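Probable benzoylformate decarboxylase (Rhodococcus jostii, PDB 7ORX) belongs to the thiamine diphosphate-dependent enzyme family and binds thiamine diphosphate and a sodium ion in a tetramer of three-domain chains. Local coordinates at residues Ala5-Thr11 with Asp165-Ala170; Leu125-Ser129 with Thr148-Ala153; Leu196-Glu201 with Leu328-Lys333; Thr247-Arg253 with Leu340-Phe346. All coordinates share one frame; numbering follows the deposited sequence.

Contact 1: residues Ala5-Thr11 with Asp165-Ala170; sequences ATVSEVT and DWAAEA
The backbones of T6 and E169 form a single beta bridge, and on either side of it the two segments exchange main-chain hydrogen bonds. A170 N donates to A5 O at 2.9 Å. In the other direction, V7 N donates to A168 O at 3.0 Å. S8 N then bonds W166 O at 3.0 Å. The loop carbonyls of A168 and W166 thus take up N-H groups of the first turn of helix 7-17, where no helical carbonyl is available. The same helix end carries a capping box. T6 OG1 accepts a weak bond from E9 N, and E9 OE1 accepts from T6 N. V7 turns its CB onto the loop. CG1 stands anti to its own N (chi1 161°), which brings it 3.9 Å from W166 CE3. The two side chains cross at about a right angle. T11 OG1 lies at the edge of the indole, 3.4 Å from W166 CZ3, and also donates to V7 O. A170 CB packs on V10 CG2 at 3.6 Å. Further out, D165 makes a salt bridge with R104, and the W166 ring meets F34. The setting is the N-terminal thiamine diphosphate-binding domain with its parallel sheet. The backbone bonds join the loop after strand 157-162 to the start of helix 7-17. V7, T11 and D165 also touch helix 138-149, which lies beside both.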
loop_
_atom_site.group_PDB
_atom_site.type_symbol
_atom_site.label_atom_id
_atom_site.label_comp_id
_atom_site.label_asym_id
_atom_site.label_seq_id
_atom_site.Cartn_x
_atom_site.Cartn_y
_atom_site.Cartn_z
ATOM N N ALA C 5 -17.360 -25.467 -19.191
ATOM C CA ALA C 5 -16.039 -25.797 -18.599
ATOM C C ALA C 5 -15.950 -25.059 -17.260
ATOM O O ALA C 5 -16.535 -23.965 -17.212
ATOM C CB ALA C 5 -14.943 -25.359 -19.549
ATOM N N THR C 6 -15.226 -25.560 -16.248
ATOM C CA THR C 6 -15.019 -24.844 -14.955
ATOM C C THR C 6 -13.745 -23.988 -15.018
ATOM O O THR C 6 -12.921 -24.135 -15.968
ATOM C CB THR C 6 -14.975 -25.771 -13.735
ATOM O OG1 THR C 6 -13.860 -26.640 -13.902
ATOM C CG2 THR C 6 -16.237 -26.585 -13.537
ATOM N N VAL C 7 -13.618 -23.081 -14.064
ATOM C CA VAL C 7 -12.471 -22.144 -13.988
ATOM C C VAL C 7 -11.186 -22.981 -13.837
ATOM O O VAL C 7 -10.167 -22.640 -14.452
ATOM C CB VAL C 7 -12.700 -21.145 -12.844
ATOM C CG1 VAL C 7 -11.431 -20.473 -12.420
ATOM C CG2 VAL C 7 -13.744 -20.108 -13.232
ATOM N N SER C 8 -11.254 -24.060 -13.066
ATOM C CA SER C 8 -10.191 -25.085 -12.896
ATOM C C SER C 8 -9.823 -25.700 -14.274
ATOM O O SER C 8 -8.632 -25.745 -14.612
ATOM C CB SER C 8 -10.652 -26.116 -11.873
ATOM O OG SER C 8 -9.758 -27.223 -11.796
ATOM N N GLU C 9 -10.794 -26.136 -15.079
ATOM C CA GLU C 9 -10.489 -26.849 -16.346
ATOM C C GLU C 9 -9.777 -25.895 -17.299
ATOM O O GLU C 9 -8.839 -26.320 -17.995
ATOM C CB GLU C 9 -11.755 -27.418 -16.968
ATOM C CG GLU C 9 -12.395 -28.503 -16.117
ATOM C CD GLU C 9 -13.728 -29.049 -16.619
ATOM O OE1 GLU C 9 -14.593 -28.254 -17.108
ATOM O OE2 GLU C 9 -13.925 -30.259 -16.463
ATOM N N VAL C 10 -10.188 -24.636 -17.315
ATOM C CA VAL C 10 -9.626 -23.660 -18.283
ATOM C C VAL C 10 -8.236 -23.235 -17.816
ATOM O O VAL C 10 -7.337 -23.060 -18.673
ATOM C CB VAL C 10 -10.556 -22.454 -18.466
ATOM C CG1 VAL C 10 -9.906 -21.420 -19.368
ATOM C CG2 VAL C 10 -11.888 -22.874 -19.031
ATOM N N THR C 11 -8.089 -23.012 -16.509
ATOM C CA THR C 11 -6.809 -22.606 -15.871
ATOM C C THR C 11 -5.738 -23.656 -16.194
ATOM O O THR C 11 -4.699 -23.259 -16.717
ATOM C CB THR C 11 -6.976 -22.385 -14.366
ATOM O OG1 THR C 11 -7.925 -21.342 -14.149
ATOM C CG2 THR C 11 -5.673 -22.013 -13.685
ATOM N N ASP C 165 -13.787 -20.494 -6.206
ATOM C CA ASP C 165 -13.786 -19.944 -7.591
ATOM C C ASP C 165 -13.504 -21.063 -8.592
ATOM O O ASP C 165 -13.980 -20.950 -9.720
ATOM C CB ASP C 165 -12.746 -18.842 -7.780
ATOM C CG ASP C 165 -13.142 -17.505 -7.170
ATOM O OD1 ASP C 165 -14.319 -17.394 -6.663
ATOM O OD2 ASP C 165 -12.282 -16.555 -7.224
ATOM N N TRP C 166 -12.768 -22.100 -8.186
ATOM C CA TRP C 166 -12.259 -23.133 -9.122
ATOM C C TRP C 166 -13.430 -23.922 -9.733
ATOM O O TRP C 166 -13.336 -24.351 -10.861
ATOM C CB TRP C 166 -11.273 -24.030 -8.389
ATOM C CG TRP C 166 -10.044 -23.297 -7.975
ATOM C CD1 TRP C 166 -9.598 -23.067 -6.705
ATOM C CD2 TRP C 166 -9.096 -22.684 -8.854
ATOM N NE1 TRP C 166 -8.434 -22.349 -6.734
ATOM C CE2 TRP C 166 -8.092 -22.109 -8.036
ATOM C CE3 TRP C 166 -8.985 -22.602 -10.240
ATOM C CZ2 TRP C 166 -7.012 -21.414 -8.571
ATOM C CZ3 TRP C 166 -7.896 -21.946 -10.770
ATOM C CH2 TRP C 166 -6.925 -21.355 -9.942
ATOM N N ALA C 167 -14.500 -24.076 -8.968
ATOM C CA ALA C 167 -15.692 -24.883 -9.280
ATOM C C ALA C 167 -16.676 -24.039 -10.092
ATOM O O ALA C 167 -17.585 -24.626 -10.714
ATOM C CB ALA C 167 -16.323 -25.371 -7.997
ATOM N N ALA C 168 -16.530 -22.715 -10.131
ATOM C CA ALA C 168 -17.481 -21.836 -10.859
ATOM C C ALA C 168 -17.400 -22.088 -12.368
ATOM O O ALA C 168 -16.334 -22.533 -12.847
ATOM C CB ALA C 168 -17.206 -20.387 -10.534
ATOM N N GLU C 169 -18.492 -21.803 -13.085
ATOM C CA GLU C 169 -18.520 -21.936 -14.561
ATOM C C GLU C 169 -17.541 -20.906 -15.138
ATOM O O GLU C 169 -17.555 -19.766 -14.671
ATOM C CB GLU C 169 -19.936 -21.757 -15.101
ATOM C CG GLU C 169 -20.103 -22.134 -16.579
ATOM C CD GLU C 169 -21.371 -21.576 -17.267
ATOM O OE1 GLU C 169 -21.926 -20.564 -16.750
ATOM O OE2 GLU C 169 -21.835 -22.154 -18.326
ATOM N N ALA C 170 -16.693 -21.312 -16.084
ATOM C CA ALA C 170 -15.733 -20.422 -16.774
ATOM C C ALA C 170 -16.467 -19.597 -17.816
ATOM O O ALA C 170 -17.381 -20.113 -18.442
ATOM C CB ALA C 170 -14.641 -21.223 -17.435
#

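Contact 2: residues Leu125-Ser129 with Thr148-Ala153; sequences LVKWS and TALLPA
K127, beside strand 128-130, reaches to the C-terminal end of helix 138-149, within one beta-alpha-beta unit that is completed by strand 157-162. Its ammonium group lies among backbone carbonyls of the turn that follows the helix. NZ donates to T148 O at 3.0 Å and also to A153 O. Neither bond is ideal, and NZ is tilted 28° from the carbonyl plane of T148. A bend at chi3 (67°) and another at chi4 bring NZ to these carbonyls. The ammonium charge probably complements the partial negative charge of the helix C-terminus. The two segments also meet through T148, whose methyl CG2 touches both K127 CE and W128 CB. T148 O has a second donor, L151 N, which arrives from the opposite face of its plane. This internal bond ties the turn back to the last helical residues. T148 OG1 points elsewhere and bonds Q144 O in the preceding helical turn. W128 packs further back on the same helix, on T141, Q144 and A145. Backbone bonds of K127 with P156 and of W128 with Y158 place this strand beside 157-162. T148 and L151 also pack on A309 and G305 of the second subunit. At the far side of the turn, K127 NZ is 3.1 Å from A153 O and stands well above the plane of that carbonyl.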
loop_
_atom_site.group_PDB
_atom_site.type_symbol
_atom_site.label_atom_id
_atom_site.label_comp_id
_atom_site.label_asym_id
_atom_site.label_seq_id
_atom_site.Cartn_x
_atom_site.Cartn_y
_atom_site.Cartn_z
ATOM N N LEU C 125 7.231 -6.272 -3.374
ATOM C CA LEU C 125 8.227 -7.183 -3.999
ATOM C C LEU C 125 7.836 -7.481 -5.442
ATOM O O LEU C 125 8.382 -6.819 -6.358
ATOM C CB LEU C 125 8.348 -8.445 -3.139
ATOM C CG LEU C 125 9.146 -8.222 -1.852
ATOM C CD1 LEU C 125 9.390 -9.532 -1.144
ATOM C CD2 LEU C 125 10.478 -7.508 -2.130
ATOM N N VAL C 126 6.929 -8.433 -5.602
ATOM C CA VAL C 126 6.217 -8.789 -6.861
ATOM C C VAL C 126 6.002 -7.565 -7.746
ATOM O O VAL C 126 5.672 -6.519 -7.186
ATOM C CB VAL C 126 4.908 -9.469 -6.468
ATOM C CG1 VAL C 126 5.186 -10.710 -5.619
ATOM C CG2 VAL C 126 4.002 -8.523 -5.701
ATOM N N LYS C 127 6.230 -7.699 -9.060
ATOM C CA LYS C 127 5.930 -6.666 -10.086
ATOM C C LYS C 127 4.438 -6.332 -10.125
ATOM O O LYS C 127 4.073 -5.258 -10.571
ATOM C CB LYS C 127 6.039 -7.185 -11.511
ATOM C CG LYS C 127 7.421 -7.439 -12.012
ATOM C CD LYS C 127 7.371 -8.069 -13.366
ATOM C CE LYS C 127 6.820 -7.102 -14.386
ATOM N NZ LYS C 127 7.429 -7.343 -15.709
ATOM N N TRP C 128 3.614 -7.331 -9.868
ATOM C CA TRP C 128 2.163 -7.260 -10.131
ATOM C C TRP C 128 1.436 -8.251 -9.236
ATOM O O TRP C 128 1.939 -9.371 -9.100
ATOM C CB TRP C 128 1.880 -7.568 -11.603
ATOM C CG TRP C 128 0.442 -7.299 -11.917
ATOM C CD1 TRP C 128 -0.168 -6.078 -11.935
ATOM C CD2 TRP C 128 -0.600 -8.269 -12.087
ATOM N NE1 TRP C 128 -1.521 -6.237 -12.083
ATOM C CE2 TRP C 128 -1.803 -7.559 -12.239
ATOM C CE3 TRP C 128 -0.625 -9.661 -12.145
ATOM C CZ2 TRP C 128 -3.005 -8.186 -12.505
ATOM C CZ3 TRP C 128 -1.824 -10.294 -12.374
ATOM C CH2 TRP C 128 -3.004 -9.561 -12.556
ATOM N N SER C 129 0.289 -7.870 -8.689
ATOM C CA SER C 129 -0.486 -8.775 -7.809
ATOM C C SER C 129 -1.981 -8.513 -7.983
ATOM O O SER C 129 -2.330 -7.385 -8.182
ATOM C CB SER C 129 -0.010 -8.624 -6.367
ATOM O OG SER C 129 -0.842 -7.725 -5.641
ATOM N N THR C 148 2.923 -10.958 -17.853
ATOM C CA THR C 148 3.548 -9.911 -17.001
ATOM C C THR C 148 4.855 -10.478 -16.434
ATOM O O THR C 148 5.859 -9.801 -16.525
ATOM C CB THR C 148 2.619 -9.473 -15.861
ATOM O OG1 THR C 148 1.396 -8.954 -16.382
ATOM C CG2 THR C 148 3.239 -8.429 -14.965
ATOM N N ALA C 149 4.859 -11.662 -15.841
ATOM C CA ALA C 149 6.097 -12.265 -15.292
ATOM C C ALA C 149 7.210 -12.332 -16.353
ATOM O O ALA C 149 8.361 -12.078 -15.950
ATOM C CB ALA C 149 5.803 -13.607 -14.701
ATOM N N LEU C 150 6.900 -12.555 -17.639
ATOM C CA LEU C 150 7.897 -12.770 -18.721
ATOM C C LEU C 150 8.211 -11.487 -19.470
ATOM O O LEU C 150 9.041 -11.513 -20.404
ATOM C CB LEU C 150 7.381 -13.816 -19.699
ATOM C CG LEU C 150 7.227 -15.205 -19.100
ATOM C CD1 LEU C 150 6.272 -16.055 -19.902
ATOM C CD2 LEU C 150 8.568 -15.896 -18.987
ATOM N N LEU C 151 7.615 -10.394 -19.053
ATOM C CA LEU C 151 7.765 -9.109 -19.789
ATOM C C LEU C 151 8.986 -8.394 -19.230
ATOM O O LEU C 151 9.055 -8.211 -18.019
ATOM C CB LEU C 151 6.486 -8.285 -19.602
ATOM C CG LEU C 151 5.907 -7.643 -20.851
ATOM C CD1 LEU C 151 6.077 -8.520 -22.088
ATOM C CD2 LEU C 151 4.455 -7.320 -20.571
ATOM N N PRO C 152 9.985 -8.020 -20.066
ATOM C CA PRO C 152 11.042 -7.109 -19.628
ATOM C C PRO C 152 10.416 -6.007 -18.782
ATOM O O PRO C 152 9.439 -5.404 -19.209
ATOM C CB PRO C 152 11.606 -6.536 -20.938
ATOM C CG PRO C 152 10.855 -7.261 -22.054
ATOM C CD PRO C 152 10.193 -8.487 -21.445
ATOM N N ALA C 153 10.897 -5.787 -17.546
ATOM C CA ALA C 153 11.933 -6.553 -16.866
ATOM C C ALA C 153 11.316 -7.703 -16.080
ATOM O O ALA C 153 10.467 -7.410 -15.167
ATOM C CB ALA C 153 12.612 -5.657 -15.896
#

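Contact 3: residues Leu196-Glu201 with Leu328-Lys333; sequences LIETLE and LANMVK
L328 CD2 fits against the flank of helix 190-202, touching L196 CB at 3.9 Å and I197 CG2 at 4.0 Å. This is packing between two helices of the central domain, which has a six-stranded parallel sheet of Rossmann-like type. I197 and L328 point in opposing directions as they pass, and they meet through the CG2 and CD2 methyls. L200 meets L328 differently. The two side chains cross at about a right angle, and their CD1 methyls come to 4.1 Å. L200 CD1 also lies 4.2 Å from V332 CG1, and V332 extends the apolar patch at the C-terminal end of the segment. L328 CG is anti to its carbonyl carbon (chi1 -69°), and with an extended chi2 this carries both methyls across to helix 190-202. The patch continues inward. L200 touches L272 and L274 of strand 272-276, and L196 touches I299 of strand 297-302. Helix 190-202 thus lies against the sheet, and V332 adds contact with L226 and K229 of helix 220-230. At the outer edge the contact becomes polar. The E201 chain is extended beyond CG and runs obliquely across K333. Its carboxylate takes the backbone N-H of K333, while the lysine's ammonium end leads away. K333 N meets E201 OE2 at 2.9 Å, from the anti side and 33° out of the carboxylate plane, with an N-H...O angle of 158°.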
loop_
_atom_site.group_PDB
_atom_site.type_symbol
_atom_site.label_atom_id
_atom_site.label_comp_id
_atom_site.label_asym_id
_atom_site.label_seq_id
_atom_site.Cartn_x
_atom_site.Cartn_y
_atom_site.Cartn_z
ATOM N N LEU C 196 26.793 3.388 -30.488
ATOM C CA LEU C 196 27.461 2.368 -29.642
ATOM C C LEU C 196 28.766 1.941 -30.322
ATOM O O LEU C 196 29.793 1.971 -29.625
ATOM C CB LEU C 196 26.567 1.146 -29.398
ATOM C CG LEU C 196 25.808 1.089 -28.071
ATOM C CD1 LEU C 196 26.623 1.652 -26.926
ATOM C CD2 LEU C 196 24.498 1.835 -28.123
ATOM N N ILE C 197 28.753 1.581 -31.614
ATOM C CA ILE C 197 29.961 0.989 -32.260
ATOM C C ILE C 197 31.005 2.099 -32.458
ATOM O O ILE C 197 32.175 1.827 -32.220
ATOM C CB ILE C 197 29.708 0.151 -33.529
ATOM C CG1 ILE C 197 29.985 0.939 -34.803
ATOM C CG2 ILE C 197 28.341 -0.516 -33.531
ATOM C CD1 ILE C 197 30.701 0.153 -35.882
ATOM N N GLU C 198 30.622 3.316 -32.803
ATOM C CA GLU C 198 31.585 4.448 -32.879
ATOM C C GLU C 198 32.250 4.576 -31.503
ATOM O O GLU C 198 33.464 4.434 -31.444
ATOM C CB GLU C 198 30.934 5.760 -33.315
ATOM C CG GLU C 198 31.956 6.852 -33.615
ATOM C CD GLU C 198 31.603 7.775 -34.808
ATOM O OE1 GLU C 198 30.374 8.030 -35.093
ATOM O OE2 GLU C 198 32.554 8.267 -35.488
ATOM N N THR C 199 31.489 4.720 -30.423
ATOM C CA THR C 199 32.031 4.920 -29.054
ATOM C C THR C 199 32.989 3.780 -28.677
ATOM O O THR C 199 33.986 4.057 -27.961
ATOM C CB THR C 199 30.945 4.952 -27.976
ATOM O OG1 THR C 199 29.838 5.696 -28.469
ATOM C CG2 THR C 199 31.406 5.587 -26.684
ATOM N N LEU C 200 32.691 2.549 -29.114
ATOM C CA LEU C 200 33.483 1.343 -28.775
ATOM C C LEU C 200 34.788 1.346 -29.569
ATOM O O LEU C 200 35.846 1.203 -28.919
ATOM C CB LEU C 200 32.656 0.079 -29.036
ATOM C CG LEU C 200 31.671 -0.289 -27.925
ATOM C CD1 LEU C 200 30.830 -1.483 -28.317
ATOM C CD2 LEU C 200 32.402 -0.599 -26.635
ATOM N N GLU C 201 34.737 1.520 -30.895
ATOM C CA GLU C 201 35.944 1.555 -31.757
ATOM C C GLU C 201 36.783 2.809 -31.456
ATOM O O GLU C 201 38.003 2.771 -31.726
ATOM C CB GLU C 201 35.531 1.472 -33.220
ATOM C CG GLU C 201 34.839 0.169 -33.572
ATOM C CD GLU C 201 34.227 0.147 -34.971
ATOM O OE1 GLU C 201 34.192 1.231 -35.654
ATOM O OE2 GLU C 201 33.729 -0.948 -35.370
ATOM N N LEU C 328 26.547 -6.107 -31.587
ATOM C CA LEU C 328 27.820 -5.379 -31.414
ATOM C C LEU C 328 28.970 -6.345 -31.715
ATOM O O LEU C 328 29.941 -5.936 -32.362
ATOM C CB LEU C 328 27.948 -4.897 -29.978
ATOM C CG LEU C 328 27.016 -3.807 -29.502
ATOM C CD1 LEU C 328 27.269 -3.572 -28.012
ATOM C CD2 LEU C 328 27.239 -2.543 -30.301
ATOM N N ALA C 329 28.874 -7.573 -31.218
ATOM C CA ALA C 329 29.903 -8.620 -31.359
ATOM C C ALA C 329 30.140 -8.900 -32.841
ATOM O O ALA C 329 31.292 -9.130 -33.222
ATOM C CB ALA C 329 29.472 -9.870 -30.628
ATOM N N ASN C 330 29.095 -8.891 -33.654
ATOM C CA ASN C 330 29.220 -9.299 -35.079
ATOM C C ASN C 330 29.619 -8.102 -35.951
ATOM O O ASN C 330 29.964 -8.370 -37.101
ATOM C CB ASN C 330 27.972 -10.036 -35.573
ATOM C CG ASN C 330 27.878 -11.428 -34.969
ATOM O OD1 ASN C 330 28.842 -12.209 -34.934
ATOM N ND2 ASN C 330 26.712 -11.745 -34.443
ATOM N N MET C 331 29.646 -6.864 -35.430
ATOM C CA MET C 331 29.789 -5.655 -36.280
ATOM C C MET C 331 30.920 -4.706 -35.861
ATOM O O MET C 331 31.376 -3.939 -36.756
ATOM C CB MET C 331 28.469 -4.894 -36.340
ATOM C CG MET C 331 27.646 -5.259 -37.552
ATOM S SD MET C 331 26.291 -4.012 -37.747
ATOM C CE MET C 331 25.584 -4.463 -39.339
ATOM N N VAL C 332 31.395 -4.727 -34.615
ATOM C CA VAL C 332 32.629 -3.959 -34.240
ATOM C C VAL C 332 33.840 -4.525 -34.993
ATOM O O VAL C 332 33.898 -5.753 -35.205
ATOM C CB VAL C 332 32.895 -3.900 -32.729
ATOM C CG1 VAL C 332 31.733 -3.270 -31.979
ATOM C CG2 VAL C 332 33.220 -5.255 -32.179
ATOM N N LYS C 333 34.733 -3.627 -35.420
ATOM C CA LYS C 333 35.981 -3.927 -36.176
ATOM C C LYS C 333 37.020 -4.417 -35.167
ATOM O O LYS C 333 37.125 -3.862 -34.073
ATOM C CB LYS C 333 36.503 -2.681 -36.923
ATOM C CG LYS C 333 35.744 -2.255 -38.184
ATOM C CD LYS C 333 35.455 -3.402 -39.183
ATOM C CE LYS C 333 36.517 -4.503 -39.328
ATOM N NZ LYS C 333 37.506 -4.267 -40.410
#

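Contact 4: residues Thr247-Arg253 with Leu340-Phe346; sequences TRHPSFR and LPPLGDF
Bends at chi2 (-61°) and chi3 fold the R248 chain so that its guanidinium lies flat over one face of F346. F346 chi1 of -72° sets CG anti to the carbonyl carbon and turns the ring toward R248. The planes are 25° apart, and R248 CZ stands 3.8 Å from the F346 ring centroid, a cation-pi stack. L343 CB lies over the opposite face of the guanidinium. At its edge R248 NH2 donates to G344 O at 2.7 Å. F346 has a second cation-pi partner in R366. The contact joins the turn before strand 252-255, an outermost strand of the central domain's parallel sheet, to the irregular linker that follows helix 321-331. A type I turn from H249 to F252 presents several carbonyls to the linker. L343 drives its two methyls among them: CD1 is 3.5 Å from H249 O, and CD2 is 3.4 Å from F252 O. R253 NH1 bonds P250 O and F252 O, and it also touches L343 CD2 at 3.8 Å. At the start of segment 340-346, L340 CB packs on P250 CB at 4.2 Å. L340 CD1 lies 3.6 Å from S251 OG, which is hydrogen-bonded to A232 O. H249 turns away from the linker and bonds E228 through NE2, while its ND1 accepts from S251 N.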
loop_
_atom_site.group_PDB
_atom_site.type_symbol
_atom_site.label_atom_id
_atom_site.label_comp_id
_atom_site.label_asym_id
_atom_site.label_seq_id
_atom_site.Cartn_x
_atom_site.Cartn_y
_atom_site.Cartn_z
ATOM N N THR C 247 35.508 -18.037 -17.000
ATOM C CA THR C 247 36.490 -17.538 -15.985
ATOM C C THR C 247 37.941 -17.832 -16.366
ATOM O O THR C 247 38.797 -17.350 -15.623
ATOM C CB THR C 247 36.263 -18.115 -14.583
ATOM O OG1 THR C 247 36.582 -19.508 -14.569
ATOM C CG2 THR C 247 34.848 -17.850 -14.107
ATOM N N ARG C 248 38.214 -18.589 -17.433
ATOM C CA ARG C 248 39.632 -18.849 -17.837
ATOM C C ARG C 248 39.854 -18.285 -19.251
ATOM O O ARG C 248 40.799 -18.638 -19.930
ATOM C CB ARG C 248 40.029 -20.328 -17.710
ATOM C CG ARG C 248 39.781 -20.925 -16.334
ATOM C CD ARG C 248 40.575 -20.229 -15.238
ATOM N NE ARG C 248 42.016 -20.544 -15.331
ATOM C CZ ARG C 248 42.979 -19.790 -14.788
ATOM N NH1 ARG C 248 42.665 -18.710 -14.093
ATOM N NH2 ARG C 248 44.255 -20.101 -14.931
ATOM N N HIS C 249 38.993 -17.430 -19.701
ATOM C CA HIS C 249 39.265 -16.666 -20.935
ATOM C C HIS C 249 40.360 -15.639 -20.676
ATOM O O HIS C 249 40.415 -15.037 -19.611
ATOM C CB HIS C 249 37.985 -16.005 -21.424
ATOM C CG HIS C 249 38.144 -15.434 -22.780
ATOM N ND1 HIS C 249 38.587 -14.169 -22.951
ATOM C CD2 HIS C 249 37.935 -15.950 -24.012
ATOM C CE1 HIS C 249 38.652 -13.904 -24.251
ATOM N NE2 HIS C 249 38.231 -14.987 -24.930
ATOM N N PRO C 250 41.252 -15.372 -21.649
ATOM C CA PRO C 250 42.212 -14.270 -21.542
ATOM C C PRO C 250 41.687 -12.964 -20.935
ATOM O O PRO C 250 42.334 -12.429 -20.063
ATOM C CB PRO C 250 42.632 -14.094 -23.004
ATOM C CG PRO C 250 42.720 -15.542 -23.444
ATOM C CD PRO C 250 41.453 -16.160 -22.876
ATOM N N SER C 251 40.525 -12.494 -21.392
ATOM C CA SER C 251 39.919 -11.202 -20.981
ATOM C C SER C 251 39.454 -11.233 -19.521
ATOM O O SER C 251 39.348 -10.171 -18.931
ATOM C CB SER C 251 38.810 -10.821 -21.891
ATOM O OG SER C 251 39.306 -10.411 -23.175
ATOM N N PHE C 252 39.231 -12.389 -18.908
ATOM C CA PHE C 252 38.636 -12.464 -17.544
ATOM C C PHE C 252 39.585 -11.860 -16.522
ATOM O O PHE C 252 40.774 -12.234 -16.570
ATOM C CB PHE C 252 38.302 -13.892 -17.117
ATOM C CG PHE C 252 37.445 -13.926 -15.888
ATOM C CD1 PHE C 252 36.168 -13.403 -15.896
ATOM C CD2 PHE C 252 37.945 -14.443 -14.707
ATOM C CE1 PHE C 252 35.394 -13.411 -14.757
ATOM C CE2 PHE C 252 37.171 -14.463 -13.558
ATOM C CZ PHE C 252 35.893 -13.943 -13.594
ATOM N N ARG C 253 39.073 -10.958 -15.664
ATOM C CA ARG C 253 39.849 -10.266 -14.590
ATOM C C ARG C 253 39.239 -10.462 -13.202
ATOM O O ARG C 253 39.843 -10.010 -12.268
ATOM C CB ARG C 253 39.910 -8.764 -14.850
ATOM C CG ARG C 253 40.680 -8.367 -16.098
ATOM C CD ARG C 253 42.165 -8.569 -15.919
ATOM N NE ARG C 253 42.881 -8.357 -17.165
ATOM C CZ ARG C 253 43.092 -9.292 -18.088
ATOM N NH1 ARG C 253 42.655 -10.541 -17.925
ATOM N NH2 ARG C 253 43.757 -8.950 -19.180
ATOM N N LEU C 340 44.961 -10.493 -25.851
ATOM C CA LEU C 340 45.439 -10.544 -24.432
ATOM C C LEU C 340 46.089 -11.904 -24.149
ATOM O O LEU C 340 45.713 -12.926 -24.714
ATOM C CB LEU C 340 44.285 -10.233 -23.471
ATOM C CG LEU C 340 43.762 -8.784 -23.535
ATOM C CD1 LEU C 340 42.395 -8.644 -22.891
ATOM C CD2 LEU C 340 44.746 -7.801 -22.919
ATOM N N PRO C 341 47.148 -11.966 -23.303
ATOM C CA PRO C 341 47.813 -13.240 -23.002
ATOM C C PRO C 341 46.903 -14.189 -22.220
ATOM O O PRO C 341 45.982 -13.742 -21.534
ATOM C CB PRO C 341 49.054 -12.833 -22.205
ATOM C CG PRO C 341 48.761 -11.474 -21.659
ATOM C CD PRO C 341 47.798 -10.820 -22.634
ATOM N N PRO C 342 47.114 -15.520 -22.297
ATOM C CA PRO C 342 46.491 -16.460 -21.372
ATOM C C PRO C 342 46.719 -16.096 -19.882
ATOM O O PRO C 342 47.770 -15.541 -19.497
ATOM C CB PRO C 342 47.265 -17.790 -21.650
ATOM C CG PRO C 342 47.745 -17.667 -23.074
ATOM C CD PRO C 342 48.079 -16.203 -23.186
ATOM N N LEU C 343 45.735 -16.420 -19.044
ATOM C CA LEU C 343 45.777 -16.128 -17.594
ATOM C C LEU C 343 46.885 -16.956 -16.983
ATOM O O LEU C 343 47.162 -18.031 -17.526
ATOM C CB LEU C 343 44.437 -16.482 -16.956
ATOM C CG LEU C 343 43.282 -15.577 -17.372
ATOM C CD1 LEU C 343 42.019 -15.993 -16.654
ATOM C CD2 LEU C 343 43.583 -14.117 -17.108
ATOM N N GLY C 344 47.474 -16.454 -15.904
ATOM C CA GLY C 344 48.387 -17.250 -15.073
ATOM C C GLY C 344 47.722 -18.542 -14.658
ATOM O O GLY C 344 46.501 -18.619 -14.619
ATOM N N ASP C 345 48.539 -19.531 -14.346
ATOM C CA ASP C 345 48.108 -20.824 -13.764
ATOM C C ASP C 345 47.380 -20.514 -12.452
ATOM O O ASP C 345 47.612 -19.419 -11.897
ATOM C CB ASP C 345 49.299 -21.777 -13.647
ATOM C CG ASP C 345 48.904 -23.174 -14.097
ATOM O OD1 ASP C 345 47.633 -23.371 -14.323
ATOM O OD2 ASP C 345 49.845 -24.050 -14.206
ATOM N N PHE C 346 46.462 -21.378 -12.018
ATOM C CA PHE C 346 45.773 -21.205 -10.721
ATOM C C PHE C 346 46.823 -21.174 -9.598
ATOM O O PHE C 346 47.692 -22.095 -9.556
ATOM C CB PHE C 346 44.817 -22.371 -10.465
ATOM C CG PHE C 346 43.574 -22.393 -11.294
ATOM C CD1 PHE C 346 42.585 -21.432 -11.095
ATOM C CD2 PHE C 346 43.402 -23.353 -12.277
ATOM C CE1 PHE C 346 41.428 -21.442 -11.851
ATOM C CE2 PHE C 346 42.238 -23.353 -13.042
ATOM C CZ PHE C 346 41.242 -22.419 -12.805
#

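Contacts 1 and 2 both belong to the N-terminal part of the chain and share helix 138-149: contact 1 touches its beginning, and contact 2 is built on its end. Contact 2 is nested within the loop closed by contact 1, with centres 25 Å apart. Contact 3 packs two helices of the central domain; contact 4 joins its outer strand region to the irregular segment 340-346. Their segments alternate in sequence, and their centres lie 23 Å apart, with nearest atoms about 12 Å. Contacts 1 and 4 are the most distant pair, at 57 Å between centres. None of the four includes a residue of the thiamine diphosphate pocket or of the sodium site (D431, N458, T460).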